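Local coordinates for protein 5-formaminoimidazole-4-carboxamide-1-(beta)-D-ribofuranosyl 5'-monophosphate synthetase (Methanocaldococcus jannaschii, PDB 2R7M) that catalyses the ATP- and formate-dependent formylation of the purine precursor AICAR to FAICAR, without folate, in the de novo route to IMP, at residues A[25-30]-A[312-317]; A[129-134]-A[276-281]; A[225-230]-A[257-262]. One frame throughout, in Å; residues are numbered along the deposited sequence.

Contact 1 of 3, residues A[25-30]-A[312-317]; sequences GSHTSL and SARVDG. With AMP (adenosine monophosphate), chain F.
The carbonyl oxygen of Val315 is met by its own neighbour Arg314 and, across the contact, by His27: Arg314 NH2 donates a hydrogen bond to Val315 O at 3.0 Å, and His27 CE1 comes to 3.4 Å from the same oxygen. Val315 O lies close to the guanidinium plane, while the donor is tilted 30° from the carbonyl plane. The guanidinium and the imidazole stand at 81° to each other, and Arg314 NE is paired with Glu122, so two partners fix this arginine beside the ring. His27 carries its ring anti to the backbone N (chi1 -165°), which brings CE1 to Val315 O and NE2, with CD2, to O4' of the AMP ribose, 3.4 Å from His27 NE2, both partners near the ring plane. The rotation of the imidazole is set by Thr28, whose OG1 is hydrogen-bonded to His27 ND1 at 3.0 Å, while His92 packs against the ring. Thr28 also packs: its CG2 rests 3.6 Å from Gly317 CA, and its OG1 lies against Val315 CG1. At Gly317 the backbone itself forms the floor beneath the adenine, with CA 3.5 Å from AMP C6; a CB would collide with the base. Replacing the histidine with an alanine would probably leave Thr28 OG1 without its imidazole partner and open a gap beside the ribose. The turn after strand 20-24 and the loop after strand 306-312 thus wall one nucleotide pocket together. Because His27 binds AICAR, the AMP probably occupies the AICAR site, where it packs against bare backbone at Gly317.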
loop_
_atom_site.group_PDB
_atom_site.type_symbol
_atom_site.label_atom_id
_atom_site.label_comp_id
_atom_site.label_asym_id
_atom_site.label_seq_id
_atom_site.Cartn_x
_atom_site.Cartn_y
_atom_site.Cartn_z
ATOM N N GLY A 25 19.383 21.793 5.962
ATOM C CA GLY A 25 18.055 21.754 6.538
ATOM C C GLY A 25 17.286 23.043 6.306
ATOM O O GLY A 25 17.210 23.887 7.194
ATOM N N SER A 26 16.720 23.182 5.110
ATOM C CA SER A 26 15.907 24.333 4.747
ATOM C C SER A 26 15.411 24.191 3.320
ATOM O O SER A 26 15.759 23.245 2.620
ATOM C CB SER A 26 16.714 25.631 4.885
ATOM O OG SER A 26 15.937 26.761 4.520
ATOM N N HIS A 27 14.590 25.145 2.892
ATOM C CA HIS A 27 14.146 25.238 1.497
ATOM C C HIS A 27 13.204 24.117 1.023
ATOM O O HIS A 27 11.997 24.326 0.900
ATOM C CB HIS A 27 15.349 25.359 0.560
ATOM C CG HIS A 27 14.994 25.817 -0.819
ATOM N ND1 HIS A 27 14.876 24.948 -1.883
ATOM C CD2 HIS A 27 14.727 27.054 -1.311
ATOM C CE1 HIS A 27 14.557 25.626 -2.972
ATOM N NE2 HIS A 27 14.460 26.906 -2.653
ATOM N N THR A 28 13.766 22.945 0.740
ATOM C CA THR A 28 13.006 21.803 0.236
ATOM C C THR A 28 13.539 20.498 0.833
ATOM O O THR A 28 13.370 19.427 0.249
ATOM C CB THR A 28 13.153 21.682 -1.297
ATOM O OG1 THR A 28 14.515 21.932 -1.663
ATOM C CG2 THR A 28 12.234 22.668 -2.041
ATOM N N SER A 29 14.202 20.587 1.981
ATOM C CA SER A 29 14.971 19.454 2.494
ATOM C C SER A 29 14.106 18.372 3.137
ATOM O O SER A 29 14.518 17.229 3.232
ATOM C CB SER A 29 16.041 19.921 3.480
ATOM O OG SER A 29 15.441 20.373 4.681
ATOM N N LEU A 30 12.912 18.738 3.583
ATOM C CA LEU A 30 11.990 17.771 4.170
ATOM C C LEU A 30 11.638 16.610 3.231
ATOM O O LEU A 30 11.593 15.467 3.673
ATOM C CB LEU A 30 10.712 18.452 4.655
ATOM C CG LEU A 30 10.804 19.248 5.954
ATOM C CD1 LEU A 30 9.433 19.810 6.299
ATOM C CD2 LEU A 30 11.325 18.366 7.078
ATOM N N SER A 312 14.329 28.019 -12.345
ATOM C CA SER A 312 15.343 27.519 -11.429
ATOM C C SER A 312 16.094 26.393 -12.122
ATOM O O SER A 312 15.520 25.669 -12.937
ATOM C CB SER A 312 14.708 27.023 -10.130
ATOM O OG SER A 312 14.076 25.773 -10.330
ATOM N N ALA A 313 17.379 26.252 -11.813
ATOM C CA ALA A 313 18.206 25.225 -12.447
ATOM C C ALA A 313 18.445 24.077 -11.476
ATOM O O ALA A 313 19.270 23.194 -11.717
ATOM C CB ALA A 313 19.528 25.822 -12.927
ATOM N N ARG A 314 17.727 24.117 -10.360
ATOM C CA ARG A 314 17.711 23.022 -9.406
ATOM C C ARG A 314 16.302 22.891 -8.841
ATOM O O ARG A 314 15.352 23.405 -9.426
ATOM C CB ARG A 314 18.754 23.226 -8.301
ATOM C CG ARG A 314 19.003 24.670 -7.930
ATOM C CD ARG A 314 17.768 25.313 -7.361
ATOM N NE ARG A 314 17.998 26.718 -7.064
ATOM C CZ ARG A 314 17.118 27.505 -6.459
ATOM N NH1 ARG A 314 17.418 28.777 -6.232
ATOM N NH2 ARG A 314 15.940 27.023 -6.076
ATOM N N VAL A 315 16.160 22.199 -7.716
ATOM C CA VAL A 315 14.844 22.002 -7.129
ATOM C C VAL A 315 14.295 23.337 -6.621
ATOM O O VAL A 315 15.027 24.121 -6.022
ATOM C CB VAL A 315 14.860 20.904 -6.023
ATOM C CG1 VAL A 315 15.676 21.340 -4.816
ATOM C CG2 VAL A 315 13.444 20.481 -5.647
ATOM N N ASP A 316 13.014 23.583 -6.901
ATOM C CA ASP A 316 12.322 24.831 -6.570
ATOM C C ASP A 316 11.403 24.633 -5.356
ATOM O O ASP A 316 10.816 23.562 -5.178
ATOM C CB ASP A 316 11.519 25.297 -7.796
ATOM C CG ASP A 316 10.642 26.519 -7.518
ATOM O OD1 ASP A 316 11.074 27.647 -7.835
ATOM O OD2 ASP A 316 9.516 26.359 -7.003
ATOM N N GLY A 317 11.276 25.670 -4.531
ATOM C CA GLY A 317 10.504 25.591 -3.283
ATOM C C GLY A 317 9.080 25.090 -3.431
ATOM O O GLY A 317 8.500 24.560 -2.485
HETATM P P AMP F . 14.922 30.875 2.086
HETATM O O1P AMP F . 14.944 32.388 2.120
HETATM O O2P AMP F . 16.166 30.240 2.666
HETATM O O3P AMP F . 13.640 30.255 2.590
HETATM O "O5'" AMP F . 14.926 30.472 0.525
HETATM C "C5'" AMP F . 15.944 30.904 -0.373
HETATM C "C4'" AMP F . 15.321 31.366 -1.696
HETATM O "O4'" AMP F . 14.634 30.301 -2.370
HETATM C "C3'" AMP F . 14.304 32.492 -1.526
HETATM O "O3'" AMP F . 14.917 33.753 -1.775
HETATM C "C2'" AMP F . 13.220 32.214 -2.548
HETATM O "O2'" AMP F . 13.424 32.948 -3.758
HETATM C "C1'" AMP F . 13.363 30.741 -2.875
HETATM N N9 AMP F . 12.262 30.006 -2.202
HETATM C C8 AMP F . 12.310 29.526 -0.950
HETATM N N7 AMP F . 11.156 28.904 -0.629
HETATM C C5 AMP F . 10.342 28.981 -1.695
HETATM C C6 AMP F . 8.973 28.522 -2.015
HETATM N N6 AMP F . 8.237 27.846 -1.090
HETATM N N1 AMP F . 8.486 28.819 -3.245
HETATM C C2 AMP F . 9.214 29.492 -4.152
HETATM N N3 AMP F . 10.460 29.939 -3.925
HETATM C C4 AMP F . 11.070 29.716 -2.732
#

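Contact 2 of 3, residues A[129-134]-A[276-281]; sequences GKLLRE and DKLVAK
Leu131 and Leu278 bring together two helices of the ATP-grasp region, 125-134 and 268-285, a helix-helix packing whose local axes pass 9.2 Å apart with their directions 117° from one another. The apolar part centres on one methyl group. Leu278 CD2 lies 3.8 Å from Leu131 CG and touches Leu131 CD1 as well, the two side chains crossing at about a right angle; Leu132 adds its own methyl, with CD2 4.1 Å from Leu278 CD2. Trp121 backs Leu131, while Phe294 and Met290 lie against Leu278, so the leucines belong to a layer that reaches strand 292-300.

Aliphatic packing by a charged residue forms the second group. Lys281 leaves its helix with CG anti to the backbone N and then folds at its next two bonds (chi2 61°, chi3 58°), which lays its methylenes over the end of helix 125-134. There Lys281 CG is 4.0 Å from Leu131 CD1, and Lys281 CD is 4.0 Å from Glu134 CB.

The charges are shared out within each helix. Glu134 OE2 takes a 2.7 Å salt bridge from Lys130 NZ, one turn earlier, and Lys281 NZ pairs with Glu284, leaving 5.0 Å between Lys281 NZ and Glu134 OE1. The positive charge of Lys281 is nonetheless likely to suit the carbonyl-rich end of helix 125-134, where Lys281 CE comes to 3.1 Å from the Glu134 backbone oxygen.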
loop_
_atom_site.group_PDB
_atom_site.type_symbol
_atom_site.label_atom_id
_atom_site.label_comp_id
_atom_site.label_asym_id
_atom_site.label_seq_id
_atom_site.Cartn_x
_atom_site.Cartn_y
_atom_site.Cartn_z
ATOM N N GLY A 129 17.942 34.932 -19.008
ATOM C CA GLY A 129 17.227 35.471 -20.169
ATOM C C GLY A 129 17.790 35.001 -21.492
ATOM O O GLY A 129 17.042 34.719 -22.436
ATOM N N LYS A 130 19.118 34.921 -21.562
ATOM C CA LYS A 130 19.812 34.363 -22.723
ATOM C C LYS A 130 19.292 32.953 -23.012
ATOM O O LYS A 130 18.797 32.666 -24.107
ATOM C CB LYS A 130 21.320 34.349 -22.445
ATOM C CG LYS A 130 22.213 33.807 -23.551
ATOM C CD LYS A 130 23.677 33.901 -23.110
ATOM C CE LYS A 130 24.634 33.329 -24.145
ATOM N NZ LYS A 130 24.389 33.882 -25.507
ATOM N N LEU A 131 19.380 32.088 -22.006
ATOM C CA LEU A 131 18.917 30.700 -22.107
ATOM C C LEU A 131 17.451 30.569 -22.542
ATOM O O LEU A 131 17.133 29.835 -23.490
ATOM C CB LEU A 131 19.163 29.993 -20.767
ATOM C CG LEU A 131 18.709 28.556 -20.491
ATOM C CD1 LEU A 131 18.934 27.606 -21.669
ATOM C CD2 LEU A 131 19.446 28.075 -19.260
ATOM N N LEU A 132 16.556 31.275 -21.853
ATOM C CA LEU A 132 15.127 31.175 -22.152
ATOM C C LEU A 132 14.796 31.707 -23.532
ATOM O O LEU A 132 13.951 31.155 -24.237
ATOM C CB LEU A 132 14.302 31.911 -21.096
ATOM C CG LEU A 132 14.360 31.348 -19.675
ATOM C CD1 LEU A 132 13.737 32.329 -18.699
ATOM C CD2 LEU A 132 13.684 29.971 -19.587
ATOM N N ARG A 133 15.474 32.787 -23.915
ATOM C CA ARG A 133 15.311 33.382 -25.236
ATOM C C ARG A 133 15.857 32.455 -26.322
ATOM O O ARG A 133 15.200 32.214 -27.339
ATOM C CB ARG A 133 15.993 34.762 -25.285
ATOM C CG ARG A 133 16.119 35.365 -26.684
ATOM C CD ARG A 133 16.790 36.743 -26.665
ATOM N NE ARG A 133 18.111 36.747 -26.031
ATOM C CZ ARG A 133 19.244 36.392 -26.638
ATOM N NH1 ARG A 133 19.232 35.984 -27.904
ATOM N NH2 ARG A 133 20.393 36.435 -25.970
ATOM N N GLU A 134 17.054 31.920 -26.099
ATOM C CA GLU A 134 17.671 31.020 -27.074
ATOM C C GLU A 134 17.006 29.644 -27.148
ATOM O O GLU A 134 17.028 29.002 -28.197
ATOM C CB GLU A 134 19.163 30.870 -26.797
ATOM C CG GLU A 134 19.964 32.118 -27.095
ATOM C CD GLU A 134 21.444 31.869 -27.012
ATOM O OE1 GLU A 134 21.921 30.920 -27.674
ATOM O OE2 GLU A 134 22.129 32.618 -26.283
ATOM N N ASP A 276 11.384 20.356 -22.943
ATOM C CA ASP A 276 12.229 19.783 -23.990
ATOM C C ASP A 276 13.172 20.831 -24.589
ATOM O O ASP A 276 14.384 20.611 -24.681
ATOM C CB ASP A 276 11.361 19.171 -25.095
ATOM C CG ASP A 276 10.684 17.868 -24.669
ATOM O OD1 ASP A 276 11.060 17.328 -23.609
ATOM O OD2 ASP A 276 9.784 17.379 -25.403
ATOM N N LYS A 277 12.611 21.975 -24.979
ATOM C CA LYS A 277 13.378 23.052 -25.611
ATOM C C LYS A 277 14.440 23.617 -24.689
ATOM O O LYS A 277 15.589 23.798 -25.086
ATOM C CB LYS A 277 12.448 24.181 -26.052
ATOM C CG LYS A 277 11.651 23.903 -27.302
ATOM C CD LYS A 277 10.667 25.034 -27.507
ATOM C CE LYS A 277 10.138 25.092 -28.916
ATOM N NZ LYS A 277 9.510 26.424 -29.144
ATOM N N LEU A 278 14.039 23.910 -23.460
ATOM C CA LEU A 278 14.943 24.390 -22.427
ATOM C C LEU A 278 16.104 23.423 -22.231
ATOM O O LEU A 278 17.256 23.832 -22.085
ATOM C CB LEU A 278 14.160 24.564 -21.119
ATOM C CG LEU A 278 14.761 25.225 -19.875
ATOM C CD1 LEU A 278 15.577 24.241 -19.054
ATOM C CD2 LEU A 278 15.580 26.448 -20.234
ATOM N N VAL A 279 15.794 22.131 -22.230
ATOM C CA VAL A 279 16.802 21.104 -21.995
ATOM C C VAL A 279 17.742 20.946 -23.193
ATOM O O VAL A 279 18.953 20.832 -23.019
ATOM C CB VAL A 279 16.145 19.756 -21.547
ATOM C CG1 VAL A 279 16.873 18.538 -22.116
ATOM C CG2 VAL A 279 16.059 19.697 -20.019
ATOM N N ALA A 280 17.184 20.976 -24.400
ATOM C CA ALA A 280 17.985 20.895 -25.621
ATOM C C ALA A 280 18.943 22.085 -25.804
ATOM O O ALA A 280 20.024 21.927 -26.372
ATOM C CB ALA A 280 17.090 20.721 -26.848
ATOM N N LYS A 281 18.564 23.266 -25.314
ATOM C CA LYS A 281 19.443 24.431 -25.437
ATOM C C LYS A 281 20.505 24.457 -24.347
ATOM O O LYS A 281 21.635 24.872 -24.594
ATOM C CB LYS A 281 18.653 25.752 -25.455
ATOM C CG LYS A 281 19.537 27.027 -25.589
ATOM C CD LYS A 281 20.359 27.067 -26.906
ATOM C CE LYS A 281 19.451 26.991 -28.129
ATOM N NZ LYS A 281 20.156 26.609 -29.394
#

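Contact 3 of 3, residues A[225-230]-A[257-262]; sequences MDKRYE and GNIPVV. With AMP (adenosine monophosphate), chain E; AMP (adenosine monophosphate), chain F.
Asn258 and Arg228 face each other in an antiparallel ladder of the ATP-grasp sheet, whose outermost strand within this chain, 253-263, continues it into neighbouring subunits. Lys227 N and Ile259 O bond at 2.7 Å, the reciprocal bond completes that pair, and Tyr229 with Gly257 carries the ladder onward.

Asn258 can be followed outward. Its CB lies 3.5 Å from Asp226 OD2, and CG stands anti to the carbonyl carbon (chi1 -36°), turning the amide to the side of Arg228. At the tip, OD1 accepts N6 of the chain F AMP at 2.9 Å while ND2 donates to its N1 at 3.1 Å, both nearly straight, so the amide reads the base edge in two places. The other N-H of ND2 reaches Asp226 OD2 at 3.0 Å, from above the carboxylate plane; the syn lone pair of that oxygen receives Arg228 NH1, while Arg228 NH2 is salt-bridged to Asp316. His210 holds the second carboxylate oxygen. Asp226 is placed to orient both residues, Arg228 sharing the task with Asp316, consistent with the role of Asn258 in binding AICAR.

Further along strand 219-230, Glu230 of the ATP site grips both ribose hydroxyls of the chain E AMP. Over the centre of the Arg228 guanidinium, C2 of the chain F adenine sits 3.4 Å from CZ.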
loop_
_atom_site.group_PDB
_atom_site.type_symbol
_atom_site.label_atom_id
_atom_site.label_comp_id
_atom_site.label_asym_id
_atom_site.label_seq_id
_atom_site.Cartn_x
_atom_site.Cartn_y
_atom_site.Cartn_z
ATOM N N MET A 225 3.066 20.939 -10.183
ATOM C CA MET A 225 2.862 22.369 -10.400
ATOM C C MET A 225 2.303 23.003 -9.147
ATOM O O MET A 225 1.501 22.378 -8.447
ATOM C CB MET A 225 1.844 22.617 -11.510
ATOM C CG MET A 225 2.235 22.108 -12.875
ATOM S SD MET A 225 0.886 22.421 -14.022
ATOM C CE MET A 225 1.606 21.666 -15.492
ATOM N N ASP A 226 2.717 24.248 -8.890
ATOM C CA ASP A 226 2.140 25.078 -7.844
ATOM C C ASP A 226 1.940 26.524 -8.313
ATOM O O ASP A 226 2.500 26.963 -9.321
ATOM C CB ASP A 226 3.045 25.088 -6.601
ATOM C CG ASP A 226 4.334 25.905 -6.809
ATOM O OD1 ASP A 226 5.239 25.422 -7.523
ATOM O OD2 ASP A 226 4.460 27.019 -6.234
ATOM N N LYS A 227 1.153 27.272 -7.552
ATOM C CA LYS A 227 1.150 28.718 -7.681
ATOM C C LYS A 227 1.696 29.323 -6.388
ATOM O O LYS A 227 1.472 28.800 -5.298
ATOM C CB LYS A 227 -0.251 29.243 -8.007
ATOM C CG LYS A 227 -1.226 29.223 -6.851
ATOM C CD LYS A 227 -2.571 29.786 -7.280
ATOM C CE LYS A 227 -3.205 30.590 -6.161
ATOM N NZ LYS A 227 -4.536 31.131 -6.531
ATOM N N ARG A 228 2.431 30.418 -6.524
ATOM C CA ARG A 228 3.002 31.118 -5.385
ATOM C C ARG A 228 1.941 31.753 -4.502
ATOM O O ARG A 228 0.859 32.135 -4.966
ATOM C CB ARG A 228 3.964 32.216 -5.853
ATOM C CG ARG A 228 5.002 31.764 -6.849
ATOM C CD ARG A 228 5.851 30.654 -6.268
ATOM N NE ARG A 228 7.150 30.562 -6.930
ATOM C CZ ARG A 228 7.785 29.421 -7.189
ATOM N NH1 ARG A 228 7.240 28.259 -6.859
ATOM N NH2 ARG A 228 8.963 29.443 -7.796
ATOM N N TYR A 229 2.272 31.864 -3.220
ATOM C CA TYR A 229 1.440 32.542 -2.240
ATOM C C TYR A 229 2.359 33.600 -1.648
ATOM O O TYR A 229 3.260 33.292 -0.858
ATOM C CB TYR A 229 0.975 31.547 -1.181
ATOM C CG TYR A 229 -0.257 31.941 -0.422
ATOM C CD1 TYR A 229 -1.220 32.765 -0.995
ATOM C CD2 TYR A 229 -0.484 31.461 0.863
ATOM C CE1 TYR A 229 -2.362 33.113 -0.299
ATOM C CE2 TYR A 229 -1.624 31.794 1.560
ATOM C CZ TYR A 229 -2.556 32.628 0.970
ATOM O OH TYR A 229 -3.687 32.987 1.652
ATOM N N GLU A 230 2.157 34.846 -2.062
ATOM C CA GLU A 230 3.109 35.903 -1.744
ATOM C C GLU A 230 2.532 37.003 -0.852
ATOM O O GLU A 230 1.365 37.357 -0.951
ATOM C CB GLU A 230 3.685 36.464 -3.041
ATOM C CG GLU A 230 4.550 35.445 -3.762
ATOM C CD GLU A 230 4.839 35.806 -5.199
ATOM O OE1 GLU A 230 4.000 36.479 -5.835
ATOM O OE2 GLU A 230 5.905 35.396 -5.696
ATOM N N GLY A 257 4.735 30.828 0.704
ATOM C CA GLY A 257 4.161 29.493 0.604
ATOM C C GLY A 257 3.641 29.182 -0.776
ATOM O O GLY A 257 3.848 29.955 -1.713
ATOM N N ASN A 258 2.964 28.042 -0.900
ATOM C CA ASN A 258 2.517 27.556 -2.199
ATOM C C ASN A 258 1.186 26.829 -2.161
ATOM O O ASN A 258 0.761 26.297 -1.138
ATOM C CB ASN A 258 3.577 26.644 -2.844
ATOM C CG ASN A 258 4.998 27.090 -2.545
ATOM O OD1 ASN A 258 5.478 26.958 -1.415
ATOM N ND2 ASN A 258 5.684 27.600 -3.559
ATOM N N ILE A 259 0.527 26.829 -3.309
ATOM C CA ILE A 259 -0.793 26.279 -3.437
ATOM C C ILE A 259 -0.751 25.383 -4.663
ATOM O O ILE A 259 -0.142 25.754 -5.664
ATOM C CB ILE A 259 -1.828 27.415 -3.608
ATOM C CG1 ILE A 259 -1.898 28.297 -2.338
ATOM C CG2 ILE A 259 -3.168 26.875 -3.934
ATOM C CD1 ILE A 259 -2.749 29.553 -2.529
ATOM N N PRO A 260 -1.344 24.177 -4.568
ATOM C CA PRO A 260 -1.404 23.248 -5.708
ATOM C C PRO A 260 -2.383 23.638 -6.810
ATOM O O PRO A 260 -3.472 24.164 -6.550
ATOM C CB PRO A 260 -1.830 21.911 -5.082
ATOM C CG PRO A 260 -2.309 22.216 -3.677
ATOM C CD PRO A 260 -1.948 23.634 -3.332
ATOM N N VAL A 261 -1.994 23.344 -8.044
ATOM C CA VAL A 261 -2.812 23.669 -9.188
ATOM C C VAL A 261 -2.544 22.615 -10.257
ATOM O O VAL A 261 -1.502 21.972 -10.248
ATOM C CB VAL A 261 -2.488 25.108 -9.704
ATOM C CG1 VAL A 261 -1.110 25.160 -10.353
ATOM C CG2 VAL A 261 -3.565 25.600 -10.674
ATOM N N VAL A 262 -3.507 22.407 -11.147
ATOM C CA VAL A 262 -3.299 21.551 -12.301
ATOM C C VAL A 262 -3.592 22.405 -13.517
ATOM O O VAL A 262 -4.426 23.308 -13.460
ATOM C CB VAL A 262 -4.206 20.260 -12.269
ATOM C CG1 VAL A 262 -3.734 19.285 -11.160
ATOM C CG2 VAL A 262 -5.672 20.612 -12.057
HETATM P P AMP E . 10.400 37.118 -9.243
HETATM O O1P AMP E . 10.426 35.622 -9.046
HETATM O O2P AMP E . 11.053 37.920 -8.153
HETATM O O3P AMP E . 10.701 37.521 -10.666
HETATM O "O5'" AMP E . 8.862 37.557 -9.107
HETATM C "C5'" AMP E . 8.238 37.715 -7.841
HETATM C "C4'" AMP E . 6.748 37.671 -8.126
HETATM O "O4'" AMP E . 6.363 38.822 -8.891
HETATM C "C3'" AMP E . 6.384 36.475 -8.998
HETATM O "O3'" AMP E . 6.155 35.270 -8.255
HETATM C "C2'" AMP E . 5.140 36.961 -9.714
HETATM O "O2'" AMP E . 3.977 36.682 -8.933
HETATM C "C1'" AMP E . 5.356 38.470 -9.839
HETATM N N9 AMP E . 5.887 38.705 -11.198
HETATM C C8 AMP E . 7.166 38.507 -11.572
HETATM N N7 AMP E . 7.339 38.772 -12.889
HETATM C C5 AMP E . 6.142 39.164 -13.374
HETATM C C6 AMP E . 5.627 39.616 -14.684
HETATM N N6 AMP E . 6.438 39.683 -15.765
HETATM N N1 AMP E . 4.316 39.920 -14.768
HETATM C C2 AMP E . 3.493 39.837 -13.702
HETATM N N3 AMP E . 3.894 39.446 -12.480
HETATM C C4 AMP E . 5.183 39.097 -12.259
HETATM P P AMP F . 14.922 30.875 2.086
HETATM O O1P AMP F . 14.944 32.388 2.120
HETATM O O2P AMP F . 16.166 30.240 2.666
HETATM O O3P AMP F . 13.640 30.255 2.590
HETATM O "O5'" AMP F . 14.926 30.472 0.525
HETATM C "C5'" AMP F . 15.944 30.904 -0.373
HETATM C "C4'" AMP F . 15.321 31.366 -1.696
HETATM O "O4'" AMP F . 14.634 30.301 -2.370
HETATM C "C3'" AMP F . 14.304 32.492 -1.526
HETATM O "O3'" AMP F . 14.917 33.753 -1.775
HETATM C "C2'" AMP F . 13.220 32.214 -2.548
HETATM O "O2'" AMP F . 13.424 32.948 -3.758
HETATM C "C1'" AMP F . 13.363 30.741 -2.875
HETATM N N9 AMP F . 12.262 30.006 -2.202
HETATM C C8 AMP F . 12.310 29.526 -0.950
HETATM N N7 AMP F . 11.156 28.904 -0.629
HETATM C C5 AMP F . 10.342 28.981 -1.695
HETATM C C6 AMP F . 8.973 28.522 -2.015
HETATM N N6 AMP F . 8.237 27.846 -1.090
HETATM N N1 AMP F . 8.486 28.819 -3.245
HETATM C C2 AMP F . 9.214 29.492 -4.152
HETATM N N3 AMP F . 10.460 29.939 -3.925
HETATM C C4 AMP F . 11.070 29.716 -2.732
#

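In the fold
Starting from the N terminus, residues 25-30 follow strand 20-24 of the parallel, Rossmann-like sheet and wait 282 residues for their partner at 312-317; contact 1 therefore closes the outermost loop, tying that domain to the ATP-grasp region. Inside it, helix 125-134 meets helix 268-285 in contact 2, and inside this loop again strands 219-230 and 253-263 pair in contact 3. The loops nest without crossing. Contacts 1 and 3 share one AMP, which probably marks the AICAR site, and are joined by the salt bridge Asp316 OD1 to Arg228 NH2 at 2.8 Å. Contact 2 stands apart, its centre 22 Å from that of contact 1, although helix 268-285 directly follows strand 253-263.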